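Long-range contacts in SsfX3 (Streptomyces sp. SF2575, PDB 3SKV), which probably transfers a salicylyl group onto a tetracycline intermediate during antibiotic biosynthesis, as an acyltransferase of the GDSL/SGNH family: residues H197-A202 and P356-A361; W188-D193 and R206-L211; R337-E342 and E365-S370. The protein carries 1 engineered substitution. All blocks are in the same frame, centred on the assembly; numbering follows the deposited sequence.

Contact 1: H197-A202 and P356-A361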
ATOM      1  N   HIS A 197       2.886  -4.616   4.638  1.00 42.69           N
ATOM      2  CA  HIS A 197       3.021  -5.349   3.387  1.00 40.71           C
ATOM      3  C   HIS A 197       4.393  -5.353   2.764  1.00 43.57           C
ATOM      4  O   HIS A 197       4.646  -6.163   1.873  1.00 44.31           O
ATOM      5  CB  HIS A 197       1.955  -4.904   2.389  1.00 40.05           C
ATOM      6  CG  HIS A 197       0.559  -5.150   2.879  1.00 42.46           C
ATOM      7  ND1 HIS A 197       0.197  -6.360   3.464  1.00 43.97           N
ATOM      8  CD2 HIS A 197      -0.522  -4.346   2.830  1.00 43.10           C
ATOM      9  CE1 HIS A 197      -1.087  -6.249   3.736  1.00 43.10           C
ATOM     10  NE2 HIS A 197      -1.563  -5.052   3.378  1.00 42.99           N
ATOM     11  N   GLY A 198       5.272  -4.464   3.215  1.00 38.24           N
ATOM     12  CA  GLY A 198       6.625  -4.396   2.670  1.00 37.60           C
ATOM     13  C   GLY A 198       7.491  -5.539   3.153  1.00 40.21           C
ATOM     14  O   GLY A 198       8.459  -5.898   2.494  1.00 39.78           O
ATOM     15  N   ARG A 199       7.115  -6.132   4.300  1.00 35.98           N
ATOM     16  CA  ARG A 199       7.839  -7.206   4.939  1.00 36.06           C
ATOM     17  C   ARG A 199       7.806  -8.531   4.149  1.00 36.24           C
ATOM     18  O   ARG A 199       6.724  -9.044   3.799  1.00 33.06           O
ATOM     19  CB  ARG A 199       7.378  -7.368   6.394  1.00 37.50           C
ATOM     20  CG  ARG A 199       8.429  -8.045   7.278  1.00 53.00           C
ATOM     21  CD  ARG A 199       9.362  -7.049   7.943  1.00 70.17           C
ATOM     22  NE  ARG A 199       8.876  -6.625   9.258  1.00 92.21           N
ATOM     23  CZ  ARG A 199       8.098  -5.565   9.478  1.00114.08           C
ATOM     24  NH1 ARG A 199       7.691  -4.809   8.466  1.00100.12           N
ATOM     25  NH2 ARG A 199       7.714  -5.262  10.711  1.00108.22           N
ATOM     26  N   GLY A 200       9.009  -9.041   3.865  1.00 30.80           N
ATOM     27  CA  GLY A 200       9.208 -10.291   3.134  1.00 30.66           C
ATOM     28  C   GLY A 200       9.185 -10.129   1.625  1.00 33.36           C
ATOM     29  O   GLY A 200       9.581 -11.045   0.901  1.00 33.31           O
ATOM     30  N   ALA A 201       8.727  -8.969   1.124  1.00 29.23           N
ATOM     31  CA  ALA A 201       8.725  -8.759  -0.321  1.00 29.48           C
ATOM     32  C   ALA A 201      10.181  -8.589  -0.805  1.00 34.05           C
ATOM     33  O   ALA A 201      11.047  -8.084  -0.064  1.00 32.01           O
ATOM     34  CB  ALA A 201       7.873  -7.549  -0.688  1.00 29.08           C
ATOM     35  N   ALA A 202      10.457  -9.083  -2.021  1.00 31.23           N
ATOM     36  CA  ALA A 202      11.787  -9.009  -2.626  1.00 30.18           C
ATOM     37  C   ALA A 202      12.259  -7.549  -2.735  1.00 33.45           C
ATOM     38  O   ALA A 202      13.415  -7.245  -2.425  1.00 37.06           O
ATOM     39  CB  ALA A 202      11.768  -9.681  -3.989  1.00 30.03           C
ATOM     40  N   PRO A 356       5.128 -17.660  12.203  1.00 55.04           N
ATOM     41  CA  PRO A 356       4.997 -17.240  10.791  1.00 51.83           C
ATOM     42  C   PRO A 356       3.899 -16.186  10.680  1.00 51.97           C
ATOM     43  O   PRO A 356       2.761 -16.411  11.107  1.00 52.45           O
ATOM     44  CB  PRO A 356       4.675 -18.540  10.050  1.00 53.73           C
ATOM     45  CG  PRO A 356       4.158 -19.469  11.091  1.00 59.76           C
ATOM     46  CD  PRO A 356       4.792 -19.090  12.386  1.00 56.49           C
ATOM     47  N   THR A 357       4.284 -14.984  10.250  1.00 45.23           N
ATOM     48  CA  THR A 357       3.357 -13.861  10.147  1.00 42.82           C
ATOM     49  C   THR A 357       3.360 -13.197   8.771  1.00 42.30           C
ATOM     50  O   THR A 357       2.309 -12.768   8.301  1.00 41.90           O
ATOM     51  CB  THR A 357       3.533 -12.868  11.339  1.00 54.71           C
ATOM     52  OG1 THR A 357       4.896 -12.491  11.458  1.00 47.63           O
ATOM     53  CG2 THR A 357       3.062 -13.452  12.697  1.00 60.11           C
ATOM     54  N   HIS A 358       4.529 -13.135   8.122  1.00 36.47           N
ATOM     55  CA  HIS A 358       4.723 -12.478   6.826  1.00 34.03           C
ATOM     56  C   HIS A 358       5.040 -13.431   5.674  1.00 34.63           C
ATOM     57  O   HIS A 358       5.873 -14.315   5.847  1.00 34.48           O
ATOM     58  CB  HIS A 358       5.861 -11.431   6.936  1.00 35.10           C
ATOM     59  CG  HIS A 358       5.613 -10.372   7.977  1.00 38.24           C
ATOM     60  ND1 HIS A 358       6.150 -10.473   9.255  1.00 40.31           N
ATOM     61  CD2 HIS A 358       4.860  -9.248   7.910  1.00 38.21           C
ATOM     62  CE1 HIS A 358       5.751  -9.390   9.898  1.00 38.90           C
ATOM     63  NE2 HIS A 358       4.967  -8.628   9.134  1.00 38.26           N
ATOM     64  N   PRO A 359       4.461 -13.225   4.457  1.00 29.73           N
ATOM     65  CA  PRO A 359       4.863 -14.056   3.306  1.00 27.70           C
ATOM     66  C   PRO A 359       6.283 -13.677   2.846  1.00 28.63           C
ATOM     67  O   PRO A 359       6.719 -12.541   3.036  1.00 26.93           O
ATOM     68  CB  PRO A 359       3.857 -13.679   2.213  1.00 28.07           C
ATOM     69  CG  PRO A 359       2.797 -12.860   2.882  1.00 32.31           C
ATOM     70  CD  PRO A 359       3.457 -12.214   4.054  1.00 29.49           C
ATOM     71  N   ASN A 360       7.009 -14.642   2.267  1.00 23.33           N
ATOM     72  CA  ASN A 360       8.340 -14.400   1.733  1.00 22.78           C
ATOM     73  C   ASN A 360       8.168 -13.871   0.274  1.00 27.13           C
ATOM     74  O   ASN A 360       7.030 -13.600  -0.139  1.00 26.53           O
ATOM     75  CB  ASN A 360       9.219 -15.658   1.817  1.00 17.86           C
ATOM     76  CG  ASN A 360       8.599 -16.899   1.269  1.00 34.60           C
ATOM     77  OD1 ASN A 360       7.857 -16.900   0.266  1.00 31.43           O
ATOM     78  ND2 ASN A 360       8.953 -17.998   1.891  1.00 28.36           N
ATOM     79  N   ALA A 361       9.270 -13.705  -0.495  1.00 21.75           N
ATOM     80  CA  ALA A 361       9.170 -13.199  -1.863  1.00 20.51           C
ATOM     81  C   ALA A 361       8.183 -14.053  -2.734  1.00 26.87           C
ATOM     82  O   ALA A 361       7.300 -13.472  -3.364  1.00 25.95           O
ATOM     83  CB  ALA A 361      10.547 -13.113  -2.499  1.00 21.02           C
TER
HETATM   84  O   HOH W   1       8.060 -10.546  -3.604  1.00 29.46           O
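Two surface loops of the GDSL/SGNH domain meet where the side chain of Arg199 lies on His358, the first residue of the His-Pro-Asn run before the last helix; in GDSL relatives a histidine at this point is the block V histidine, so His358 is probably its counterpart. The touching parts, residues 199-202 and 358-361, run in nearly the same direction, 8° apart. The Arg199 chain, bent at chi2 and chi3, comes over one face of the imidazole. CG stands 3.7 Å from the centroid of the His358 ring, almost on the ring normal, which defines a CH-pi contact, and Arg199 CB reaches His358 CD2 at 3.5 Å. The guanidinium extends past the CE1-NE2 side, its plane 25° from that of the imidazole, though Arg199 is poorly ordered and its end only loosely defined. Because CG of His358 is anti to its carbonyl carbon (chi1 -58°), the ring stands on the Arg199 side, while its ND1 is held by Glu350. Next along both chains, at Gly200 and Pro359, the backbones close up. Gly200 occupies the third position of a type II turn, Gly198 to Ala201, and its CA donates a CH...O contact to Pro359 O at 3.4 Å. A beta carbon on Gly200 would fall only 1.9 Å from Pro359 O, so glycine suits both the turn and the neighbour. Further on, the methyls Ala202 CB and Ala361 CB touch at 3.9 Å, and a water accepts from Ala202 N (3.2 Å) and donates to Ala361 O (3.0 Å). Asn360 is the N-cap of helix 361-377, its OD1 taking Gly363 N, and His364 in that helix's first turn reaches Arg199 O. The contact thus joins the loop between strand 187-192 and helix 208-216 to the start of helix 361-377.

Contact 2: W188-D193 and R206-L211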
ATOM      1  N   TRP A 188      -7.266   1.793  -7.793  1.00 22.07           N
ATOM      2  CA  TRP A 188      -7.515   0.741  -6.832  1.00 22.08           C
ATOM      3  C   TRP A 188      -7.078   1.153  -5.441  1.00 26.32           C
ATOM      4  O   TRP A 188      -5.882   1.309  -5.190  1.00 25.27           O
ATOM      5  CB  TRP A 188      -6.900  -0.604  -7.248  1.00 21.75           C
ATOM      6  CG  TRP A 188      -7.042  -1.677  -6.202  1.00 24.09           C
ATOM      7  CD1 TRP A 188      -8.058  -1.820  -5.292  1.00 26.89           C
ATOM      8  CD2 TRP A 188      -6.112  -2.735  -5.937  1.00 24.89           C
ATOM      9  NE1 TRP A 188      -7.826  -2.910  -4.491  1.00 26.23           N
ATOM     10  CE2 TRP A 188      -6.642  -3.499  -4.870  1.00 28.50           C
ATOM     11  CE3 TRP A 188      -4.901  -3.150  -6.539  1.00 26.95           C
ATOM     12  CZ2 TRP A 188      -6.000  -4.648  -4.385  1.00 28.69           C
ATOM     13  CZ3 TRP A 188      -4.262  -4.283  -6.052  1.00 29.34           C
ATOM     14  CH2 TRP A 188      -4.801  -5.010  -4.977  1.00 30.23           C
ATOM     15  N   ILE A 189      -8.071   1.327  -4.534  1.00 22.89           N
ATOM     16  CA  ILE A 189      -7.835   1.649  -3.133  1.00 21.89           C
ATOM     17  C   ILE A 189      -7.893   0.377  -2.302  1.00 23.16           C
ATOM     18  O   ILE A 189      -8.904  -0.344  -2.344  1.00 22.32           O
ATOM     19  CB  ILE A 189      -8.796   2.726  -2.558  1.00 25.73           C
ATOM     20  CG1 ILE A 189      -8.833   4.001  -3.428  1.00 25.56           C
ATOM     21  CG2 ILE A 189      -8.423   3.039  -1.072  1.00 26.93           C
ATOM     22  CD1 ILE A 189      -9.720   5.129  -2.832  1.00 27.40           C
ATOM     23  N   HIS A 190      -6.806   0.097  -1.540  1.00 18.01           N
ATOM     24  CA  HIS A 190      -6.798  -1.050  -0.639  1.00 16.88           C
ATOM     25  C   HIS A 190      -6.618  -0.542   0.805  1.00 20.38           C
ATOM     26  O   HIS A 190      -5.681   0.204   1.099  1.00 16.69           O
ATOM     27  CB  HIS A 190      -5.781  -2.148  -1.008  1.00 16.99           C
ATOM     28  CG  HIS A 190      -5.800  -3.284  -0.032  1.00 20.99           C
ATOM     29  ND1 HIS A 190      -6.812  -4.255  -0.062  1.00 23.29           N
ATOM     30  CD2 HIS A 190      -5.003  -3.512   1.045  1.00 22.95           C
ATOM     31  CE1 HIS A 190      -6.587  -5.038   0.983  1.00 23.11           C
ATOM     32  NE2 HIS A 190      -5.499  -4.636   1.675  1.00 23.39           N
ATOM     33  N   TYR A 191      -7.548  -0.948   1.686  1.00 18.74           N
ATOM     34  CA  TYR A 191      -7.513  -0.584   3.104  1.00 19.88           C
ATOM     35  C   TYR A 191      -7.522  -1.829   3.986  1.00 25.29           C
ATOM     36  O   TYR A 191      -8.221  -2.783   3.700  1.00 24.48           O
ATOM     37  CB  TYR A 191      -8.713   0.327   3.446  1.00 19.78           C
ATOM     38  CG  TYR A 191      -8.880   0.614   4.918  1.00 19.68           C
ATOM     39  CD1 TYR A 191      -8.159   1.630   5.537  1.00 22.97           C
ATOM     40  CD2 TYR A 191      -9.753  -0.134   5.699  1.00 19.36           C
ATOM     41  CE1 TYR A 191      -8.270   1.866   6.907  1.00 22.44           C
ATOM     42  CE2 TYR A 191      -9.884   0.105   7.067  1.00 19.74           C
ATOM     43  CZ  TYR A 191      -9.139   1.103   7.665  1.00 22.13           C
ATOM     44  OH  TYR A 191      -9.303   1.379   8.997  1.00 26.91           O
ATOM     45  N   GLY A 192      -6.802  -1.784   5.081  1.00 26.40           N
ATOM     46  CA  GLY A 192      -6.825  -2.874   6.048  1.00 28.31           C
ATOM     47  C   GLY A 192      -5.556  -3.679   6.235  1.00 35.59           C
ATOM     48  O   GLY A 192      -4.458  -3.232   5.894  1.00 33.47           O
ATOM     49  N   ASP A 193      -5.729  -4.872   6.833  1.00 36.84           N
ATOM     50  CA  ASP A 193      -4.707  -5.860   7.208  1.00 38.47           C
ATOM     51  C   ASP A 193      -4.013  -5.515   8.532  1.00 41.73           C
ATOM     52  O   ASP A 193      -3.912  -4.348   8.916  1.00 39.40           O
ATOM     53  CB  ASP A 193      -3.700  -6.143   6.064  1.00 40.93           C
ATOM     54  CG  ASP A 193      -4.326  -6.847   4.873  1.00 55.63           C
ATOM     55  OD1 ASP A 193      -4.746  -8.026   5.032  1.00 58.92           O
ATOM     56  OD2 ASP A 193      -4.369  -6.236   3.769  1.00 54.74           O
ATOM     57  N   ARG A 206       7.553  -5.474  -5.697  1.00 22.68           N
ATOM     58  CA  ARG A 206       7.255  -6.893  -5.603  1.00 22.60           C
ATOM     59  C   ARG A 206       6.462  -7.314  -4.372  1.00 27.57           C
ATOM     60  O   ARG A 206       6.494  -8.491  -3.998  1.00 27.63           O
ATOM     61  CB  ARG A 206       8.503  -7.734  -5.898  1.00 23.10           C
ATOM     62  CG  ARG A 206       8.881  -7.729  -7.396  1.00 31.75           C
ATOM     63  CD  ARG A 206      10.127  -8.524  -7.708  1.00 28.94           C
ATOM     64  NE  ARG A 206      11.308  -7.763  -7.286  1.00 57.38           N
ATOM     65  CZ  ARG A 206      12.547  -8.251  -7.218  1.00 71.68           C
ATOM     66  NH1 ARG A 206      12.790  -9.516  -7.550  1.00 62.17           N
ATOM     67  NH2 ARG A 206      13.548  -7.481  -6.808  1.00 46.82           N
ATOM     68  N   THR A 207       5.686  -6.367  -3.776  1.00 23.37           N
ATOM     69  CA  THR A 207       4.759  -6.694  -2.686  1.00 22.49           C
ATOM     70  C   THR A 207       3.551  -7.332  -3.384  1.00 27.15           C
ATOM     71  O   THR A 207       3.390  -7.156  -4.600  1.00 26.70           O
ATOM     72  CB  THR A 207       4.332  -5.457  -1.857  1.00 20.42           C
ATOM     73  OG1 THR A 207       3.624  -4.546  -2.690  1.00 25.07           O
ATOM     74  CG2 THR A 207       5.502  -4.743  -1.192  1.00 20.97           C
ATOM     75  N   TRP A 208       2.686  -8.040  -2.642  1.00 23.45           N
ATOM     76  CA  TRP A 208       1.522  -8.648  -3.273  1.00 22.01           C
ATOM     77  C   TRP A 208       0.673  -7.563  -3.945  1.00 28.29           C
ATOM     78  O   TRP A 208       0.237  -7.762  -5.078  1.00 28.22           O
ATOM     79  CB  TRP A 208       0.739  -9.512  -2.288  1.00 19.64           C
ATOM     80  CG  TRP A 208      -0.033  -8.763  -1.244  1.00 19.93           C
ATOM     81  CD1 TRP A 208       0.377  -8.445   0.013  1.00 22.78           C
ATOM     82  CD2 TRP A 208      -1.359  -8.234  -1.384  1.00 19.31           C
ATOM     83  NE1 TRP A 208      -0.618  -7.761   0.673  1.00 21.74           N
ATOM     84  CE2 TRP A 208      -1.698  -7.625  -0.159  1.00 22.98           C
ATOM     85  CE3 TRP A 208      -2.298  -8.224  -2.431  1.00 20.70           C
ATOM     86  CZ2 TRP A 208      -2.946  -7.037   0.060  1.00 22.62           C
ATOM     87  CZ3 TRP A 208      -3.511  -7.602  -2.235  1.00 22.62           C
ATOM     88  CH2 TRP A 208      -3.841  -7.041  -0.995  1.00 23.39           C
ATOM     89  N   LEU A 209       0.502  -6.400  -3.268  1.00 26.80           N
ATOM     90  CA  LEU A 209      -0.246  -5.237  -3.753  1.00 28.38           C
ATOM     91  C   LEU A 209       0.315  -4.704  -5.057  1.00 31.99           C
ATOM     92  O   LEU A 209      -0.438  -4.499  -6.008  1.00 32.86           O
ATOM     93  CB  LEU A 209      -0.204  -4.119  -2.700  1.00 29.78           C
ATOM     94  CG  LEU A 209      -1.293  -4.135  -1.643  1.00 36.76           C
ATOM     95  CD1 LEU A 209      -1.044  -3.109  -0.620  1.00 36.97           C
ATOM     96  CD2 LEU A 209      -2.682  -3.892  -2.262  1.00 45.20           C
ATOM     97  N   ALA A 210       1.635  -4.494  -5.106  1.00 26.43           N
ATOM     98  CA  ALA A 210       2.335  -4.001  -6.284  1.00 25.58           C
ATOM     99  C   ALA A 210       2.186  -4.978  -7.454  1.00 30.37           C
ATOM    100  O   ALA A 210       1.808  -4.557  -8.544  1.00 29.74           O
ATOM    101  CB  ALA A 210       3.807  -3.778  -5.955  1.00 26.25           C
ATOM    102  N   LEU A 211       2.415  -6.289  -7.208  1.00 27.10           N
ATOM    103  CA  LEU A 211       2.307  -7.359  -8.200  1.00 26.12           C
ATOM    104  C   LEU A 211       0.879  -7.492  -8.708  1.00 28.45           C
ATOM    105  O   LEU A 211       0.683  -7.686  -9.909  1.00 29.83           O
ATOM    106  CB  LEU A 211       2.738  -8.694  -7.570  1.00 26.89           C
ATOM    107  CG  LEU A 211       4.145  -9.265  -7.789  1.00 33.35           C
ATOM    108  CD1 LEU A 211       5.085  -8.387  -8.713  1.00 33.12           C
ATOM    109  CD2 LEU A 211       4.742  -9.722  -6.495  1.00 35.78           C
TER
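This is a buried strand-to-helix contact, in which Trp188 and His190 of strand 187-192 pack on Trp208 and Leu209 at the start of helix 208-216. Its centre piece is a T-shaped aromatic pair: the edge of Trp208 points at a face of His190, with the His190 ring and the Trp208 six-membered ring 5.2 Å apart at their centroids and their planes at 83°. Trp208 CH2 lies over the centre of the imidazole. Its indole gets there through a chi1 of 72°, which sets CG between backbone N and carbonyl carbon, while CG of Leu209 backs one face of the same indole. The CD2 methyl of Leu209 fills the angle between the two strand side chains, 3.6 Å from Trp188 CH2 and 3.8 Å from His190 CB. Trp188 CH2 also reaches Trp208 CZ3 at 4.0 Å, the side chains running at about a right angle with CZ3 at the Trp188 ring edge. The imidazole is fixed in rotation at both nitrogens. NE2 of His190 donates to Asp193 OD2 at 2.9 Å, nearly straight at 167° and close to the ring plane, and ND1 pairs with Ser249 OG. Asp193 in turn has a salt bridge from OD1 to Arg251, and Trp208 CZ2 comes within 4.1 Å of Asp193 OD2. Helix 208-216 starts at Thr207, whose OG1 accepts from Ala210 N. Strand, helix and the adjacent parallel strand 219-223 form a beta-alpha-beta unit; Gly192, the strand's last residue, and Asp193 just past it open the Gly-Asp-Ser motif for which GDSL proteins are named.

Contact 3: R337-E342 and E365-S370; sequences RVWGPE and EIFAES
Aromatic and apolar packing joins Phe367 to Val338 and Trp339. Val338 CG1 sits over one face of the Phe367 ring, offset toward its rim; this CG1 is 4.1 Å from the Phe367 ring centroid and 18° off the normal, marking a CH-pi contact. Along the CD2-CE2 side of that ring, Phe367 CD2 meets Trp339 CE3 at 3.5 Å, and CE2 touches Trp339 CB at 3.7 Å; the two ring planes lie 37° apart. The Phe367 ring is swung toward both by CG anti to the backbone N (chi1 -163°). An alanine here is likely to open a gap beside Val338 CG1 and the CE3 edge of Trp339, taking away the ring face and edge on which they rest. The packing seats helix 361-377, the last in the chain, against the end of helix 335-338, which follows edge strand 330-333 of the parallel sheet; at Trp339 the backbone leaves helical angles. The polar part is one hydrogen bond: Ser370 OG donates to Val338 O at 2.9 Å, in the carbonyl plane on a lone pair. Arg343 NH2 is a second partner of Val338 O, while Trp339 NE1 is bound by Tyr348 OH.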
ATOM      1  N   ARG A 337      -9.849 -18.026   1.623  1.00 30.93           N
ATOM      2  CA  ARG A 337      -9.701 -18.411   0.199  1.00 30.43           C
ATOM      3  C   ARG A 337      -8.479 -17.695  -0.385  1.00 33.88           C
ATOM      4  O   ARG A 337      -7.725 -18.297  -1.151  1.00 35.56           O
ATOM      5  CB  ARG A 337     -10.970 -18.153  -0.626  1.00 25.87           C
ATOM      6  CG  ARG A 337     -12.144 -19.033  -0.174  1.00 28.24           C
ATOM      7  CD  ARG A 337     -13.353 -18.929  -1.090  1.00 34.64           C
ATOM      8  NE  ARG A 337     -12.966 -19.098  -2.491  1.00 39.72           N
ATOM      9  CZ  ARG A 337     -12.818 -20.278  -3.086  1.00 48.56           C
ATOM     10  NH1 ARG A 337     -13.078 -21.398  -2.425  1.00 38.85           N
ATOM     11  NH2 ARG A 337     -12.423 -20.345  -4.353  1.00 24.73           N
ATOM     12  N   VAL A 338      -8.218 -16.454   0.061  1.00 28.21           N
ATOM     13  CA  VAL A 338      -7.033 -15.721  -0.380  1.00 27.81           C
ATOM     14  C   VAL A 338      -5.741 -16.287   0.249  1.00 31.04           C
ATOM     15  O   VAL A 338      -4.790 -16.596  -0.468  1.00 30.02           O
ATOM     16  CB  VAL A 338      -7.195 -14.172  -0.328  1.00 31.05           C
ATOM     17  CG1 VAL A 338      -5.919 -13.444  -0.737  1.00 30.20           C
ATOM     18  CG2 VAL A 338      -8.328 -13.735  -1.242  1.00 31.08           C
ATOM     19  N   TRP A 339      -5.735 -16.474   1.559  1.00 28.22           N
ATOM     20  CA  TRP A 339      -4.580 -16.983   2.271  1.00 29.62           C
ATOM     21  C   TRP A 339      -5.056 -17.794   3.476  1.00 33.60           C
ATOM     22  O   TRP A 339      -5.264 -17.244   4.554  1.00 34.97           O
ATOM     23  CB  TRP A 339      -3.717 -15.780   2.703  1.00 28.87           C
ATOM     24  CG  TRP A 339      -2.413 -16.163   3.327  1.00 30.96           C
ATOM     25  CD1 TRP A 339      -2.174 -16.391   4.645  1.00 34.52           C
ATOM     26  CD2 TRP A 339      -1.169 -16.385   2.645  1.00 31.04           C
ATOM     27  NE1 TRP A 339      -0.853 -16.733   4.837  1.00 34.44           N
ATOM     28  CE2 TRP A 339      -0.206 -16.712   3.628  1.00 35.31           C
ATOM     29  CE3 TRP A 339      -0.773 -16.337   1.293  1.00 31.77           C
ATOM     30  CZ2 TRP A 339       1.130 -16.975   3.312  1.00 34.38           C
ATOM     31  CZ3 TRP A 339       0.552 -16.573   0.985  1.00 33.69           C
ATOM     32  CH2 TRP A 339       1.488 -16.897   1.987  1.00 34.95           C
ATOM     33  N   GLY A 340      -5.258 -19.083   3.282  1.00 30.03           N
ATOM     34  CA  GLY A 340      -5.767 -19.953   4.337  1.00 30.56           C
ATOM     35  C   GLY A 340      -4.748 -20.791   5.086  1.00 36.79           C
ATOM     36  O   GLY A 340      -3.531 -20.628   4.888  1.00 36.33           O
ATOM     37  N   PRO A 341      -5.262 -21.730   5.938  1.00 35.11           N
ATOM     38  CA  PRO A 341      -4.375 -22.594   6.741  1.00 36.24           C
ATOM     39  C   PRO A 341      -3.535 -23.592   5.949  1.00 42.24           C
ATOM     40  O   PRO A 341      -2.517 -24.077   6.452  1.00 41.90           O
ATOM     41  CB  PRO A 341      -5.343 -23.323   7.690  1.00 39.37           C
ATOM     42  CG  PRO A 341      -6.637 -22.589   7.598  1.00 42.70           C
ATOM     43  CD  PRO A 341      -6.686 -22.014   6.235  1.00 37.19           C
ATOM     44  N   GLU A 342      -3.962 -23.901   4.720  1.00 40.89           N
ATOM     45  CA  GLU A 342      -3.276 -24.815   3.803  1.00 42.28           C
ATOM     46  C   GLU A 342      -1.964 -24.220   3.239  1.00 47.66           C
ATOM     47  O   GLU A 342      -1.183 -24.936   2.594  1.00 49.02           O
ATOM     48  CB  GLU A 342      -4.234 -25.319   2.690  1.00 43.77           C
ATOM     49  CG  GLU A 342      -4.679 -24.290   1.652  1.00 50.08           C
ATOM     50  CD  GLU A 342      -5.248 -22.988   2.185  1.00 79.72           C
ATOM     51  OE1 GLU A 342      -6.226 -23.027   2.970  1.00 68.39           O
ATOM     52  OE2 GLU A 342      -4.659 -21.928   1.874  1.00 85.02           O
ATOM     53  N   GLU A 365       4.034 -13.338  -4.273  1.00 24.95           N
ATOM     54  CA  GLU A 365       3.566 -13.639  -5.639  1.00 23.80           C
ATOM     55  C   GLU A 365       2.307 -14.479  -5.607  1.00 29.58           C
ATOM     56  O   GLU A 365       1.388 -14.190  -6.359  1.00 29.98           O
ATOM     57  CB  GLU A 365       4.635 -14.317  -6.485  1.00 24.69           C
ATOM     58  CG  GLU A 365       5.704 -13.366  -6.961  1.00 36.23           C
ATOM     59  CD  GLU A 365       6.851 -14.057  -7.662  1.00 73.95           C
ATOM     60  OE1 GLU A 365       6.719 -14.331  -8.877  1.00 88.33           O
ATOM     61  OE2 GLU A 365       7.884 -14.324  -7.005  1.00 67.56           O
ATOM     62  N   ILE A 366       2.259 -15.498  -4.730  1.00 26.16           N
ATOM     63  CA  ILE A 366       1.113 -16.390  -4.541  1.00 25.66           C
ATOM     64  C   ILE A 366      -0.108 -15.600  -4.047  1.00 27.39           C
ATOM     65  O   ILE A 366      -1.200 -15.750  -4.606  1.00 28.14           O
ATOM     66  CB  ILE A 366       1.486 -17.590  -3.612  1.00 29.00           C
ATOM     67  CG1 ILE A 366       2.677 -18.428  -4.152  1.00 29.65           C
ATOM     68  CG2 ILE A 366       0.269 -18.462  -3.254  1.00 28.89           C
ATOM     69  CD1 ILE A 366       2.546 -18.973  -5.505  1.00 33.44           C
ATOM     70  N   PHE A 367       0.089 -14.760  -3.002  1.00 21.89           N
ATOM     71  CA  PHE A 367      -0.945 -13.901  -2.416  1.00 20.86           C
ATOM     72  C   PHE A 367      -1.599 -13.026  -3.512  1.00 28.14           C
ATOM     73  O   PHE A 367      -2.835 -12.945  -3.588  1.00 29.29           O
ATOM     74  CB  PHE A 367      -0.345 -13.013  -1.297  1.00 21.52           C
ATOM     75  CG  PHE A 367      -1.375 -12.404  -0.367  1.00 22.54           C
ATOM     76  CD1 PHE A 367      -2.151 -11.325  -0.767  1.00 24.50           C
ATOM     77  CD2 PHE A 367      -1.594 -12.931   0.901  1.00 26.63           C
ATOM     78  CE1 PHE A 367      -3.136 -10.791   0.081  1.00 26.38           C
ATOM     79  CE2 PHE A 367      -2.553 -12.373   1.761  1.00 28.66           C
ATOM     80  CZ  PHE A 367      -3.324 -11.316   1.345  1.00 25.44           C
ATOM     81  N   ALA A 368      -0.763 -12.427  -4.382  1.00 24.26           N
ATOM     82  CA  ALA A 368      -1.159 -11.551  -5.475  1.00 24.16           C
ATOM     83  C   ALA A 368      -2.043 -12.253  -6.503  1.00 28.94           C
ATOM     84  O   ALA A 368      -3.094 -11.710  -6.862  1.00 29.66           O
ATOM     85  CB  ALA A 368       0.074 -10.950  -6.151  1.00 24.33           C
ATOM     86  N   GLU A 369      -1.623 -13.446  -6.978  1.00 25.32           N
ATOM     87  CA  GLU A 369      -2.322 -14.252  -7.982  0.50 25.24           C
ATOM     88  C   GLU A 369      -3.623 -14.758  -7.359  1.00 31.77           C
ATOM     89  O   GLU A 369      -4.674 -14.714  -8.006  1.00 31.66           O
ATOM     90  CB  GLU A 369      -1.429 -15.423  -8.420  0.50 26.87           C
ATOM     91  CG  GLU A 369      -1.011 -15.498  -9.886  0.50 41.72           C
ATOM     92  CD  GLU A 369      -0.214 -14.362 -10.512  0.50 65.29           C
ATOM     93  OE1 GLU A 369      -0.822 -13.286 -10.710  0.50 63.68           O
ATOM     94  OE2 GLU A 369       0.895 -14.624 -11.039  0.50 53.27           O
ATOM     95  N   SER A 370      -3.560 -15.158  -6.079  1.00 28.65           N
ATOM     96  CA  SER A 370      -4.710 -15.638  -5.327  1.00 29.30           C
ATOM     97  C   SER A 370      -5.790 -14.556  -5.154  1.00 32.77           C
ATOM     98  O   SER A 370      -6.981 -14.844  -5.313  1.00 33.08           O
ATOM     99  CB  SER A 370      -4.261 -16.202  -3.981  1.00 33.81           C
ATOM    100  OG  SER A 370      -5.323 -16.903  -3.353  1.00 44.30           O
TER

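In the fold
The centre of contact 2 lies about 5 Å from that of the chain; contact 3 is buried though its centre is about 17 Å out, while contact 1, at about 13 Å, is at the surface. Contacts 1 and 3 share helix 361-377, one at its N-cap and the other one turn in and beyond, whereas contact 2 holds helix 208-216 to the sheet. Trp208 packs on both neighbours: its CD2 is 3.3 Å from Phe367 CD1, and its ring meets that of His197, in the 197-202 segment, edge-to-face. Chemistry follows position: an aromatic core around a bonded histidine in contact 2, one serine-to-carbonyl bond beside apolar packing in contact 3, and CH contacts plus a bridging water in contact 1.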